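PDB 2NWH: carbohydrate kinase from Agrobacterium tumefaciens, which probably transfers the terminal phosphate of ATP to a hydroxyl group of a sugar or related small molecule, as other kinases of the pfkB (ribokinase) family do. Local coordinates for residues H13-G18 / P93-I98; M19-T24 / P31-E36; A60-D65 / P84-D89; K248-A253 / A281-V286. All blocks are in the same frame, centred on the assembly; numbering follows the deposited sequence. Where two conformers were deposited one is given.

Contact 1. Residues H13-G18 / P93-I98; sequences HIDRRG and PSYTAI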
loop_
_atom_site.group_PDB
_atom_site.type_symbol
_atom_site.label_atom_id
_atom_site.label_comp_id
_atom_site.label_asym_id
_atom_site.label_seq_id
_atom_site.Cartn_x
_atom_site.Cartn_y
_atom_site.Cartn_z
ATOM N N HIS A 13 -1.497 -7.177 8.993
ATOM C CA HIS A 13 -2.286 -7.322 10.241
ATOM C C HIS A 13 -3.491 -8.229 9.946
ATOM O O HIS A 13 -3.812 -8.489 8.790
ATOM C CB HIS A 13 -2.745 -5.943 10.819
ATOM C CG HIS A 13 -3.576 -5.076 9.893
ATOM N ND1 HIS A 13 -4.893 -5.332 9.569
ATOM C CD2 HIS A 13 -3.288 -3.889 9.316
ATOM C CE1 HIS A 13 -5.364 -4.369 8.792
ATOM N NE2 HIS A 13 -4.409 -3.475 8.628
ATOM N N ILE A 14 -4.144 -8.674 11.015
ATOM C CA ILE A 14 -5.428 -9.351 10.900
ATOM C C ILE A 14 -6.548 -8.291 10.935
ATOM O O ILE A 14 -6.545 -7.357 11.759
ATOM C CB ILE A 14 -5.579 -10.468 11.977
ATOM C CG1 ILE A 14 -6.729 -11.437 11.678
ATOM C CG2 ILE A 14 -5.749 -9.872 13.412
ATOM C CD1 ILE A 14 -6.450 -12.353 10.450
ATOM N N ASP A 15 -7.499 -8.454 10.023
ATOM C CA ASP A 15 -8.647 -7.585 9.962
ATOM C C ASP A 15 -9.850 -8.433 10.346
ATOM O O ASP A 15 -10.211 -9.365 9.627
ATOM C CB ASP A 15 -8.800 -7.021 8.550
ATOM C CG ASP A 15 -9.992 -6.105 8.398
ATOM O OD1 ASP A 15 -11.127 -6.465 8.818
ATOM O OD2 ASP A 15 -9.805 -5.027 7.815
ATOM N N ARG A 16 -10.457 -8.089 11.478
ATOM C CA ARG A 16 -11.593 -8.838 12.011
ATOM C C ARG A 16 -12.819 -7.917 12.007
ATOM O O ARG A 16 -12.805 -6.816 12.594
ATOM C CB ARG A 16 -11.265 -9.344 13.446
ATOM C CG ARG A 16 -9.995 -10.267 13.475
ATOM C CD ARG A 16 -9.790 -10.988 14.831
ATOM N NE ARG A 16 -10.869 -11.948 15.048
ATOM C CZ ARG A 16 -11.851 -11.792 15.940
ATOM N NH1 ARG A 16 -11.884 -10.719 16.723
ATOM N NH2 ARG A 16 -12.826 -12.701 16.026
ATOM N N ARG A 17 -13.879 -8.380 11.369
ATOM C CA ARG A 17 -15.072 -7.580 11.204
ATOM C C ARG A 17 -16.255 -8.366 11.773
ATOM O O ARG A 17 -16.546 -9.478 11.331
ATOM C CB ARG A 17 -15.234 -7.281 9.717
ATOM C CG ARG A 17 -16.293 -6.250 9.308
ATOM C CD ARG A 17 -16.057 -5.922 7.806
ATOM N NE ARG A 17 -16.912 -4.846 7.296
ATOM C CZ ARG A 17 -16.771 -4.270 6.102
ATOM N NH1 ARG A 17 -15.815 -4.671 5.264
ATOM N NH2 ARG A 17 -17.608 -3.303 5.734
ATOM N N GLY A 18 -16.900 -7.792 12.787
ATOM C CA GLY A 18 -18.055 -8.399 13.423
ATOM C C GLY A 18 -19.309 -7.626 13.027
ATOM O O GLY A 18 -19.348 -6.394 13.139
ATOM N N PRO A 93 -0.411 -7.699 15.028
ATOM C CA PRO A 93 -1.281 -6.511 15.010
ATOM C C PRO A 93 -2.688 -6.838 14.458
ATOM O O PRO A 93 -2.837 -7.723 13.617
ATOM C CB PRO A 93 -0.589 -5.571 14.016
ATOM C CG PRO A 93 0.901 -5.981 14.078
ATOM C CD PRO A 93 0.911 -7.459 14.375
ATOM N N SER A 94 -3.690 -6.097 14.908
ATOM C CA SER A 94 -5.095 -6.380 14.523
ATOM C C SER A 94 -5.874 -5.110 14.382
ATOM O O SER A 94 -5.591 -4.127 15.072
ATOM C CB SER A 94 -5.761 -7.301 15.552
ATOM O OG SER A 94 -5.810 -6.675 16.821
ATOM N N TYR A 95 -6.814 -5.095 13.425
ATOM C CA TYR A 95 -7.845 -4.077 13.295
ATOM C C TYR A 95 -9.205 -4.816 13.508
ATOM O O TYR A 95 -9.536 -5.743 12.779
ATOM C CB TYR A 95 -7.761 -3.428 11.885
ATOM C CG TYR A 95 -8.885 -2.481 11.605
ATOM C CD1 TYR A 95 -8.834 -1.142 12.051
ATOM C CD2 TYR A 95 -10.021 -2.916 10.920
ATOM C CE1 TYR A 95 -9.876 -0.264 11.834
ATOM C CE2 TYR A 95 -11.075 -2.047 10.703
ATOM C CZ TYR A 95 -10.986 -0.724 11.143
ATOM O OH TYR A 95 -12.059 0.096 10.892
ATOM N N THR A 96 -9.967 -4.417 14.520
ATOM C CA THR A 96 -11.230 -5.093 14.856
ATOM C C THR A 96 -12.366 -4.089 14.763
ATOM O O THR A 96 -12.319 -3.078 15.431
ATOM C CB THR A 96 -11.135 -5.635 16.284
ATOM O OG1 THR A 96 -9.993 -6.504 16.382
ATOM C CG2 THR A 96 -12.451 -6.361 16.688
ATOM N N ALA A 97 -13.353 -4.330 13.890
ATOM C CA ALA A 97 -14.484 -3.420 13.740
ATOM C C ALA A 97 -15.771 -4.137 14.126
ATOM O O ALA A 97 -15.963 -5.350 13.833
ATOM C CB ALA A 97 -14.586 -2.932 12.281
ATOM N N ILE A 98 -16.676 -3.398 14.730
ATOM C CA ILE A 98 -18.018 -3.929 14.909
ATOM C C ILE A 98 -18.972 -3.042 14.085
ATOM O O ILE A 98 -18.977 -1.819 14.242
ATOM C CB ILE A 98 -18.363 -3.991 16.396
ATOM C CG1 ILE A 98 -17.431 -4.996 17.140
ATOM C CG2 ILE A 98 -19.881 -4.219 16.585
ATOM C CD1 ILE A 98 -17.711 -5.067 18.634
HETATM O O HOH W 1 -10.025 -8.830 17.585
#
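Ile14 and Ser94 meet at a very tight point of this parallel strand pair, where CG2 of Ile14 stands 3.3 Å from CB of Ser94, less than two carbons usually allow. Around them the backbones exchange five hydrogen bonds in the regular parallel pattern. Ile14, Arg16 and Gly18 give their N-H groups to the carbonyls of Pro93, Tyr95 and Ala97, and Tyr95 and Ala97 give theirs back to Ile14 and Arg16. The bond from Arg16 N to Tyr95 O measures 2.8 Å. On the Tyr95 face, the His13 side chain runs alongside the tyrosine in the same direction, its CE1 4.0 Å from CB of Tyr95. On the other face the Arg16 chain bends at chi3 (67°), bringing NH1 to a water 2.8 Å away, in the guanidinium plane; that water lies 2.6 Å from OG1 of Thr96. Further out, Glu36 forms a salt bridge with Arg16 NE and Trp34 makes a cation-pi contact. Both strands are inner members of a four-stranded sheet, consistent with the lid of ribokinase relatives. The carboxylate at NE, the indole and the water shared with Thr96 together hold the guanidinium in place on this face.

Contact 2. Residues M19-T24 / P31-E36; sequences MIETET and PGSWME. With CA (calcium ion), chain C.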
loop_
_atom_site.group_PDB
_atom_site.type_symbol
_atom_site.label_atom_id
_atom_site.label_comp_id
_atom_site.label_asym_id
_atom_site.label_seq_id
_atom_site.Cartn_x
_atom_site.Cartn_y
_atom_site.Cartn_z
ATOM N N MET A 19 -20.314 -8.325 12.514
ATOM C CA MET A 19 -21.510 -7.660 12.089
ATOM C C MET A 19 -22.663 -8.130 12.939
ATOM O O MET A 19 -22.841 -9.317 13.148
ATOM C CB MET A 19 -21.814 -7.959 10.606
ATOM C CG MET A 19 -23.147 -7.341 10.115
ATOM S SD MET A 19 -23.317 -7.386 8.269
ATOM C CE MET A 19 -22.350 -5.914 7.952
ATOM N N ILE A 20 -23.426 -7.172 13.432
ATOM C CA ILE A 20 -24.650 -7.408 14.168
ATOM C C ILE A 20 -25.726 -8.007 13.243
ATOM O O ILE A 20 -25.933 -7.557 12.096
ATOM C CB ILE A 20 -25.140 -6.116 14.821
ATOM C CG1 ILE A 20 -24.073 -5.592 15.840
ATOM C CG2 ILE A 20 -26.531 -6.344 15.458
ATOM C CD1 ILE A 20 -24.295 -4.082 16.278
ATOM N N GLU A 21 -26.414 -9.023 13.769
ATOM C CA GLU A 21 -27.366 -9.808 12.978
ATOM C C GLU A 21 -28.788 -9.281 13.007
ATOM O O GLU A 21 -29.591 -9.673 12.178
ATOM C CB GLU A 21 -27.342 -11.260 13.424
ATOM C CG GLU A 21 -26.056 -11.940 13.151
ATOM C CD GLU A 21 -25.922 -13.270 13.943
ATOM O OE1 GLU A 21 -26.844 -13.646 14.704
ATOM O OE2 GLU A 21 -24.868 -13.929 13.783
ATOM N N THR A 22 -29.095 -8.412 13.960
ATOM C CA THR A 22 -30.453 -7.948 14.220
ATOM C C THR A 22 -30.376 -6.424 14.288
ATOM O O THR A 22 -29.363 -5.840 13.923
ATOM C CB THR A 22 -31.003 -8.489 15.580
ATOM O OG1 THR A 22 -30.073 -8.181 16.624
ATOM C CG2 THR A 22 -31.142 -9.990 15.524
ATOM N N GLU A 23 -31.445 -5.791 14.761
ATOM C CA GLU A 23 -31.420 -4.366 15.060
ATOM C C GLU A 23 -30.371 -4.096 16.142
ATOM O O GLU A 23 -30.208 -4.881 17.081
ATOM C CB GLU A 23 -32.817 -3.891 15.528
ATOM C CG GLU A 23 -33.416 -4.745 16.659
ATOM C CD GLU A 23 -34.768 -4.252 17.170
ATOM O OE1 GLU A 23 -34.858 -3.094 17.659
ATOM O OE2 GLU A 23 -35.739 -5.047 17.110
ATOM N N THR A 24 -29.675 -2.975 16.030
ATOM C CA THR A 24 -28.642 -2.608 16.999
ATOM C C THR A 24 -29.226 -2.195 18.354
ATOM O O THR A 24 -30.148 -1.364 18.415
ATOM C CB THR A 24 -27.863 -1.430 16.467
ATOM O OG1 THR A 24 -27.526 -1.696 15.096
ATOM C CG2 THR A 24 -26.580 -1.139 17.337
ATOM N N PRO A 31 -26.171 -9.944 19.099
ATOM C CA PRO A 31 -25.698 -11.158 18.439
ATOM C C PRO A 31 -25.003 -10.836 17.127
ATOM O O PRO A 31 -25.483 -10.008 16.311
ATOM C CB PRO A 31 -26.983 -11.956 18.189
ATOM C CG PRO A 31 -28.043 -10.985 18.174
ATOM C CD PRO A 31 -27.643 -9.871 19.121
ATOM N N GLY A 32 -23.891 -11.501 16.913
ATOM C CA GLY A 32 -23.087 -11.232 15.723
ATOM C C GLY A 32 -22.200 -12.384 15.334
ATOM O O GLY A 32 -22.149 -13.402 16.013
ATOM N N SER A 33 -21.478 -12.211 14.237
ATOM C CA SER A 33 -20.556 -13.212 13.775
ATOM C C SER A 33 -19.360 -12.496 13.181
ATOM O O SER A 33 -19.498 -11.357 12.761
ATOM C CB SER A 33 -21.228 -14.091 12.712
ATOM O OG SER A 33 -21.863 -13.298 11.691
ATOM N N TRP A 34 -18.205 -13.155 13.174
ATOM C CA TRP A 34 -16.901 -12.510 12.891
ATOM C C TRP A 34 -16.393 -12.989 11.541
ATOM O O TRP A 34 -16.484 -14.211 11.270
ATOM C CB TRP A 34 -15.883 -12.895 13.945
ATOM C CG TRP A 34 -16.124 -12.143 15.185
ATOM C CD1 TRP A 34 -16.778 -12.588 16.299
ATOM C CD2 TRP A 34 -15.780 -10.776 15.427
ATOM N NE1 TRP A 34 -16.830 -11.595 17.241
ATOM C CE2 TRP A 34 -16.227 -10.463 16.741
ATOM C CE3 TRP A 34 -15.111 -9.786 14.677
ATOM C CZ2 TRP A 34 -16.061 -9.179 17.319
ATOM C CZ3 TRP A 34 -14.933 -8.520 15.254
ATOM C CH2 TRP A 34 -15.438 -8.219 16.561
ATOM N N MET A 35 -15.971 -12.047 10.689
ATOM C CA MET A 35 -15.322 -12.374 9.425
ATOM C C MET A 35 -13.839 -11.979 9.675
ATOM O O MET A 35 -13.582 -10.926 10.249
ATOM C CB MET A 35 -15.949 -11.545 8.280
ATOM C CG MET A 35 -17.443 -11.905 7.906
ATOM S SD MET A 35 -18.482 -10.683 6.911
ATOM C CE MET A 35 -18.189 -9.139 7.785
ATOM N N GLU A 36 -12.885 -12.826 9.273
ATOM C CA GLU A 36 -11.454 -12.460 9.436
ATOM C C GLU A 36 -10.734 -12.496 8.080
ATOM O O GLU A 36 -11.004 -13.368 7.248
ATOM C CB GLU A 36 -10.693 -13.423 10.354
ATOM C CG GLU A 36 -11.187 -13.653 11.732
ATOM C CD GLU A 36 -10.119 -14.402 12.544
ATOM O OE1 GLU A 36 -9.316 -15.169 11.938
ATOM O OE2 GLU A 36 -10.083 -14.217 13.774
HETATM CA CA CA C . -25.412 -15.901 15.006
HETATM O O HOH W 2 -24.463 -13.854 11.077
HETATM O O HOH W 3 -24.112 -15.142 16.923
HETATM O O HOH W 4 -24.368 -16.270 12.762
#
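Backbone bonds join Met19 and Glu21 to the returning segment 31-33. Met19 N gives a bond of 3.1 Å to Ser33 O, answered by a weak one from Ser33 N to Met19 O, so these two residues form an antiparallel hydrogen-bonded pair. Glu21 N then reaches Pro31 O at 2.9 Å. Between them Ile20 and Gly32 make a non-hydrogen-bonded pair, with Gly32 CA resting 3.2 Å from Met19 O, a closeness helped by the lack of a side chain there. Together these bonds fasten the loop end of the beta hairpin in which 32-39 is the edge strand and 13-20 its inner neighbour, within the four-stranded sheet that probably serves as a lid. Side-chain packing involves Thr22 and Pro31: the threonine crosses the ring at about a right angle, OG1 of Thr22 lying 3.8 Å from CG of Pro31. The ionic part centres on Glu21. Its chain is extended beyond CG, with CG beside the backbone N (chi1 -66°), and carries the carboxylate past Gly32 to the calcium ion. Both oxygens bind the metal, OE2 of Glu21 at 2.4 Å and OE1 at 2.7 Å. One water links Glu21 OE2 to Ser33 OG, and another, itself a calcium ligand, donates to Gly32 O.

Contact 3. Residues A60-D65 / P84-D89; sequences APRGGD and PFTFLD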
loop_
_atom_site.group_PDB
_atom_site.type_symbol
_atom_site.label_atom_id
_atom_site.label_comp_id
_atom_site.label_asym_id
_atom_site.label_seq_id
_atom_site.Cartn_x
_atom_site.Cartn_y
_atom_site.Cartn_z
ATOM N N ALA A 60 7.305 -8.542 7.717
ATOM C CA ALA A 60 6.456 -7.788 8.638
ATOM C C ALA A 60 6.600 -8.317 10.070
ATOM O O ALA A 60 6.703 -9.544 10.261
ATOM C CB ALA A 60 5.031 -7.888 8.206
ATOM N N PRO A 61 6.551 -7.426 11.073
ATOM C CA PRO A 61 6.514 -7.887 12.484
ATOM C C PRO A 61 5.315 -8.809 12.630
ATOM O O PRO A 61 4.242 -8.548 12.052
ATOM C CB PRO A 61 6.331 -6.594 13.279
ATOM C CG PRO A 61 7.052 -5.539 12.426
ATOM C CD PRO A 61 6.516 -5.946 11.005
ATOM N N ARG A 62 5.508 -9.931 13.306
ATOM C CA ARG A 62 4.481 -10.964 13.374
ATOM C C ARG A 62 4.478 -11.527 14.800
ATOM O O ARG A 62 5.530 -11.710 15.395
ATOM C CB ARG A 62 4.832 -12.079 12.408
ATOM C CG ARG A 62 3.920 -13.278 12.379
ATOM C CD ARG A 62 2.522 -12.978 11.745
ATOM N NE ARG A 62 2.670 -12.309 10.422
ATOM C CZ ARG A 62 3.057 -12.907 9.289
ATOM N NH1 ARG A 62 3.324 -14.214 9.228
ATOM N NH2 ARG A 62 3.192 -12.173 8.187
ATOM N N GLY A 63 3.302 -11.863 15.304
ATOM C CA GLY A 63 3.198 -12.560 16.596
ATOM C C GLY A 63 3.342 -14.082 16.532
ATOM O O GLY A 63 3.338 -14.669 15.457
ATOM N N GLY A 64 3.418 -14.742 17.686
ATOM C CA GLY A 64 3.488 -16.186 17.686
ATOM C C GLY A 64 2.122 -16.858 17.734
ATOM O O GLY A 64 1.980 -17.872 18.413
ATOM N N ASP A 65 1.127 -16.303 17.044
ATOM C CA ASP A 65 -0.278 -16.704 17.209
ATOM C C ASP A 65 -0.941 -17.247 15.955
ATOM O O ASP A 65 -0.412 -17.162 14.832
ATOM C CB ASP A 65 -1.108 -15.527 17.776
ATOM C CG ASP A 65 -0.868 -14.199 17.012
ATOM O OD1 ASP A 65 -0.301 -14.224 15.893
ATOM O OD2 ASP A 65 -1.267 -13.131 17.525
ATOM N N PRO A 84 8.461 -13.541 8.092
ATOM C CA PRO A 84 8.063 -12.574 9.116
ATOM C C PRO A 84 9.157 -12.281 10.128
ATOM O O PRO A 84 10.053 -13.132 10.393
ATOM C CB PRO A 84 6.866 -13.262 9.795
ATOM C CG PRO A 84 7.210 -14.743 9.673
ATOM C CD PRO A 84 7.834 -14.869 8.301
ATOM N N PHE A 85 9.096 -11.077 10.701
ATOM C CA PHE A 85 9.932 -10.730 11.872
ATOM C C PHE A 85 9.151 -11.185 13.109
ATOM O O PHE A 85 8.420 -10.418 13.727
ATOM C CB PHE A 85 10.276 -9.222 11.911
ATOM C CG PHE A 85 11.655 -8.916 12.514
ATOM C CD1 PHE A 85 12.531 -8.048 11.864
ATOM C CD2 PHE A 85 12.064 -9.518 13.711
ATOM C CE1 PHE A 85 13.819 -7.760 12.378
ATOM C CE2 PHE A 85 13.328 -9.226 14.265
ATOM C CZ PHE A 85 14.223 -8.358 13.592
ATOM N N THR A 86 9.289 -12.462 13.451
ATOM C CA THR A 86 8.424 -13.134 14.469
ATOM C C THR A 86 8.860 -12.863 15.890
ATOM O O THR A 86 10.072 -13.008 16.218
ATOM C CB THR A 86 8.428 -14.683 14.250
ATOM O OG1 THR A 86 7.959 -14.948 12.923
ATOM C CG2 THR A 86 7.531 -15.424 15.243
ATOM N N PHE A 87 7.889 -12.480 16.738
ATOM C CA PHE A 87 8.099 -12.328 18.190
ATOM C C PHE A 87 7.134 -13.243 18.899
ATOM O O PHE A 87 5.949 -12.937 19.028
ATOM C CB PHE A 87 7.918 -10.882 18.657
ATOM C CG PHE A 87 8.837 -9.951 17.967
ATOM C CD1 PHE A 87 10.149 -9.798 18.422
ATOM C CD2 PHE A 87 8.412 -9.271 16.826
ATOM C CE1 PHE A 87 11.064 -8.945 17.752
ATOM C CE2 PHE A 87 9.307 -8.380 16.145
ATOM C CZ PHE A 87 10.629 -8.248 16.612
ATOM N N LEU A 88 7.650 -14.412 19.269
ATOM C CA LEU A 88 6.796 -15.542 19.636
ATOM C C LEU A 88 5.924 -15.262 20.852
ATOM O O LEU A 88 4.763 -15.746 20.922
ATOM C CB LEU A 88 7.652 -16.797 19.853
ATOM C CG LEU A 88 8.133 -17.447 18.548
ATOM C CD1 LEU A 88 9.029 -18.668 18.934
ATOM C CD2 LEU A 88 6.924 -17.908 17.675
ATOM N N ASP A 89 6.434 -14.427 21.758
ATOM C CA ASP A 89 5.683 -13.975 22.955
ATOM C C ASP A 89 4.570 -12.942 22.687
ATOM O O ASP A 89 3.796 -12.603 23.585
ATOM C CB ASP A 89 6.651 -13.370 23.989
ATOM C CG ASP A 89 7.476 -12.213 23.433
ATOM O OD1 ASP A 89 8.118 -12.386 22.364
ATOM O OD2 ASP A 89 7.507 -11.119 24.074
#
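Arg62 leaves its strand with CG opposite the backbone N (chi1 177°), then bends at chi2 and again at chi3, and the double fold lays the guanidinium across Pro84. The two segments belong to the parallel strands of a beta-alpha-beta unit: strand 55-63, helix 66-77 and strand 81-87, the last an outermost strand of the large central sheet in this chain. CB of Pro84 sits over one guanidinium face, toward its rim, 3.7 Å from NH1 of Arg62, while the stem is closer still, with CB of Arg62 3.5 Å from CB of Pro84. Asp82 adds a salt bridge to NH1, and Pro84 CB over one face and this acid at NH1 probably limit how the guanidinium can turn.

The short strand segments cross at 34°, and the bonds between them are uneven. Phe85 N meets Ala60 O at 2.9 Å from well above the carbonyl plane (51° out of it), and Arg62 N comes to Phe85 O in much the same slanted way at 3.0 Å. Phe87 N, by contrast, looks almost straight at Arg62 O, 2.8 Å away. Beyond it the first segment turns toward helix 66-77, where Asp65 is the N-cap residue and also forms a salt bridge with Arg91. The Phe85 ring makes a T-shaped contact with Phe118. At the far end, CD2 of Leu88 lies 3.8 Å from Gly64 CA, and that same CA approaches the backbone O of Leu88 at 3.5 Å.

Contact 4. Residues K248-A253 / A281-V286; sequences KDVTGA and AAAITV. With NA (sodium ion), chain E.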
loop_
_atom_site.group_PDB
_atom_site.type_symbol
_atom_site.label_atom_id
_atom_site.label_comp_id
_atom_site.label_asym_id
_atom_site.label_seq_id
_atom_site.Cartn_x
_atom_site.Cartn_y
_atom_site.Cartn_z
ATOM N N LYS A 248 -15.445 5.862 -14.213
ATOM C CA LYS A 248 -15.696 7.065 -13.406
ATOM C C LYS A 248 -15.072 7.039 -12.010
ATOM O O LYS A 248 -15.204 8.007 -11.258
ATOM C CB LYS A 248 -17.204 7.317 -13.270
ATOM C CG LYS A 248 -17.986 7.197 -14.553
ATOM C CD LYS A 248 -17.567 8.241 -15.571
ATOM C CE LYS A 248 -18.618 8.368 -16.705
ATOM N NZ LYS A 248 -19.054 7.042 -17.260
ATOM N N ASP A 249 -14.429 5.926 -11.655
ATOM C CA ASP A 249 -13.677 5.817 -10.398
ATOM C C ASP A 249 -12.434 4.990 -10.647
ATOM O O ASP A 249 -12.522 3.814 -11.009
ATOM C CB ASP A 249 -14.528 5.175 -9.289
ATOM C CG ASP A 249 -13.919 5.354 -7.888
ATOM O OD1 ASP A 249 -12.786 5.883 -7.753
ATOM O OD2 ASP A 249 -14.568 4.945 -6.894
ATOM N N VAL A 250 -11.287 5.636 -10.454
ATOM C CA VAL A 250 -9.964 5.048 -10.641
ATOM C C VAL A 250 -9.109 5.194 -9.353
ATOM O O VAL A 250 -7.868 5.248 -9.395
ATOM C CB VAL A 250 -9.270 5.709 -11.862
ATOM C CG1 VAL A 250 -10.046 5.381 -13.167
ATOM C CG2 VAL A 250 -9.146 7.263 -11.668
ATOM N N THR A 251 -9.781 5.257 -8.206
ATOM C CA THR A 251 -9.081 5.382 -6.913
ATOM C C THR A 251 -9.628 4.361 -5.881
ATOM O O THR A 251 -10.847 4.137 -5.791
ATOM C CB THR A 251 -9.190 6.822 -6.348
ATOM O OG1 THR A 251 -10.577 7.136 -6.118
ATOM C CG2 THR A 251 -8.604 7.840 -7.339
ATOM N N GLY A 252 -8.736 3.758 -5.095
ATOM C CA GLY A 252 -9.164 2.862 -4.026
ATOM C C GLY A 252 -8.530 3.154 -2.689
ATOM O O GLY A 252 -8.040 4.282 -2.427
ATOM N N ALA A 253 -8.549 2.124 -1.833
ATOM C CA ALA A 253 -7.814 2.102 -0.557
ATOM C C ALA A 253 -6.365 2.587 -0.690
ATOM O O ALA A 253 -5.817 3.162 0.259
ATOM C CB ALA A 253 -7.856 0.712 0.040
ATOM N N ALA A 281 -5.787 -0.594 -12.432
ATOM C CA ALA A 281 -5.729 -1.450 -11.254
ATOM C C ALA A 281 -6.681 -0.980 -10.135
ATOM O O ALA A 281 -7.429 -1.780 -9.594
ATOM C CB ALA A 281 -4.275 -1.599 -10.774
ATOM N N ALA A 282 -6.690 0.313 -9.826
ATOM C CA ALA A 282 -7.634 0.879 -8.838
ATOM C C ALA A 282 -9.123 0.650 -9.243
ATOM O O ALA A 282 -9.946 0.154 -8.416
ATOM C CB ALA A 282 -7.330 2.398 -8.665
ATOM N N ALA A 283 -9.421 0.932 -10.510
ATOM C CA ALA A 283 -10.795 0.813 -11.088
ATOM C C ALA A 283 -11.300 -0.610 -10.956
ATOM O O ALA A 283 -12.465 -0.825 -10.656
ATOM C CB ALA A 283 -10.804 1.244 -12.586
ATOM N N ILE A 284 -10.417 -1.588 -11.172
ATOM C CA ILE A 284 -10.821 -2.982 -11.110
ATOM C C ILE A 284 -11.334 -3.278 -9.704
ATOM O O ILE A 284 -12.315 -3.968 -9.564
ATOM C CB ILE A 284 -9.660 -3.921 -11.435
ATOM C CG1 ILE A 284 -9.390 -3.898 -12.952
ATOM C CG2 ILE A 284 -9.895 -5.399 -10.906
ATOM C CD1 ILE A 284 -7.978 -4.491 -13.277
ATOM N N THR A 285 -10.663 -2.742 -8.706
ATOM C CA THR A 285 -10.983 -3.042 -7.276
ATOM C C THR A 285 -12.242 -2.328 -6.795
ATOM O O THR A 285 -12.746 -2.613 -5.704
ATOM C CB THR A 285 -9.813 -2.670 -6.327
ATOM O OG1 THR A 285 -9.658 -1.238 -6.227
ATOM C CG2 THR A 285 -8.505 -3.329 -6.810
ATOM N N VAL A 286 -12.747 -1.380 -7.580
ATOM C CA VAL A 286 -13.906 -0.584 -7.115
ATOM C C VAL A 286 -15.029 -0.535 -8.155
ATOM O O VAL A 286 -15.987 0.218 -7.997
ATOM C CB VAL A 286 -13.502 0.845 -6.684
ATOM C CG1 VAL A 286 -12.544 0.803 -5.487
ATOM C CG2 VAL A 286 -12.887 1.644 -7.883
HETATM NA NA NA E . -12.589 5.688 -5.451
HETATM O O HOH W 5 -14.215 1.433 -11.019
HETATM O O HOH W 6 -9.235 -0.487 -3.603
#
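Val250 and Ala282 press together where the loop runs over the helix: CB of Ala282 lies only 3.0 Å from Val250 O. The small Ala282 and Ala283 let the chain come this close, and the buried carbonyl of Val250 has no polar partner in the model. Next to it, Ala283 CA comes within 3.5 Å of Asp249 O, as a CA-H...O contact, and the methyl of Ala283 meets CG1 of Val250 at 4.2 Å. Away from this core the contact is looser and wetter. One water donates to both Asp249 O and Ala283 O, and a second joins Ala253 N to Thr285 OG1. Here too CG2 of Val286 rests 3.8 Å from OD2 of Asp249, its side chain crossing that of the aspartate nearly at a right angle. CG of Asp249 is anti to N (chi1 -166°), which directs the carboxylate at the sodium ion; OD1 of Asp249 binds it at 2.3 Å, helped by OD2 and by both O and OG1 of Thr251. Thr251 N donates to Asp249 OD1, closing an Asx turn that sets the ligands. The site may correspond to the monovalent-cation site of ribokinase, where the loop leads to the anion hole. The loop lies between Gly224 and Ala225, which bond to Thr251 and Val250, and helix 271-286, itself backed by helix 298-305, and it leads into helix 255-266.

How the contacts relate
From the N terminus, strand 13-20 serves contact 1 and then contact 2, where the chain turns back through the loop 21-31 into strand 32-39; a probable hydrogen bond from Met35 N to Arg17 O links the two. Contact 2 is nested inside the long loop that contact 1 closes at 93-98. Contact 3 lies within the same loop, after contact 2, and closes a shorter one around helix 66-77 at the edge of the large sheet. Pro93, just ahead of strand 94-99, packs against Pro61 of contact 3. Contact 4 follows in series, crossing none of these; it closes the loop holding helix 255-266 and joins a metal-binding segment to helix 271-286, its centre about 32 Å from that of contact 3.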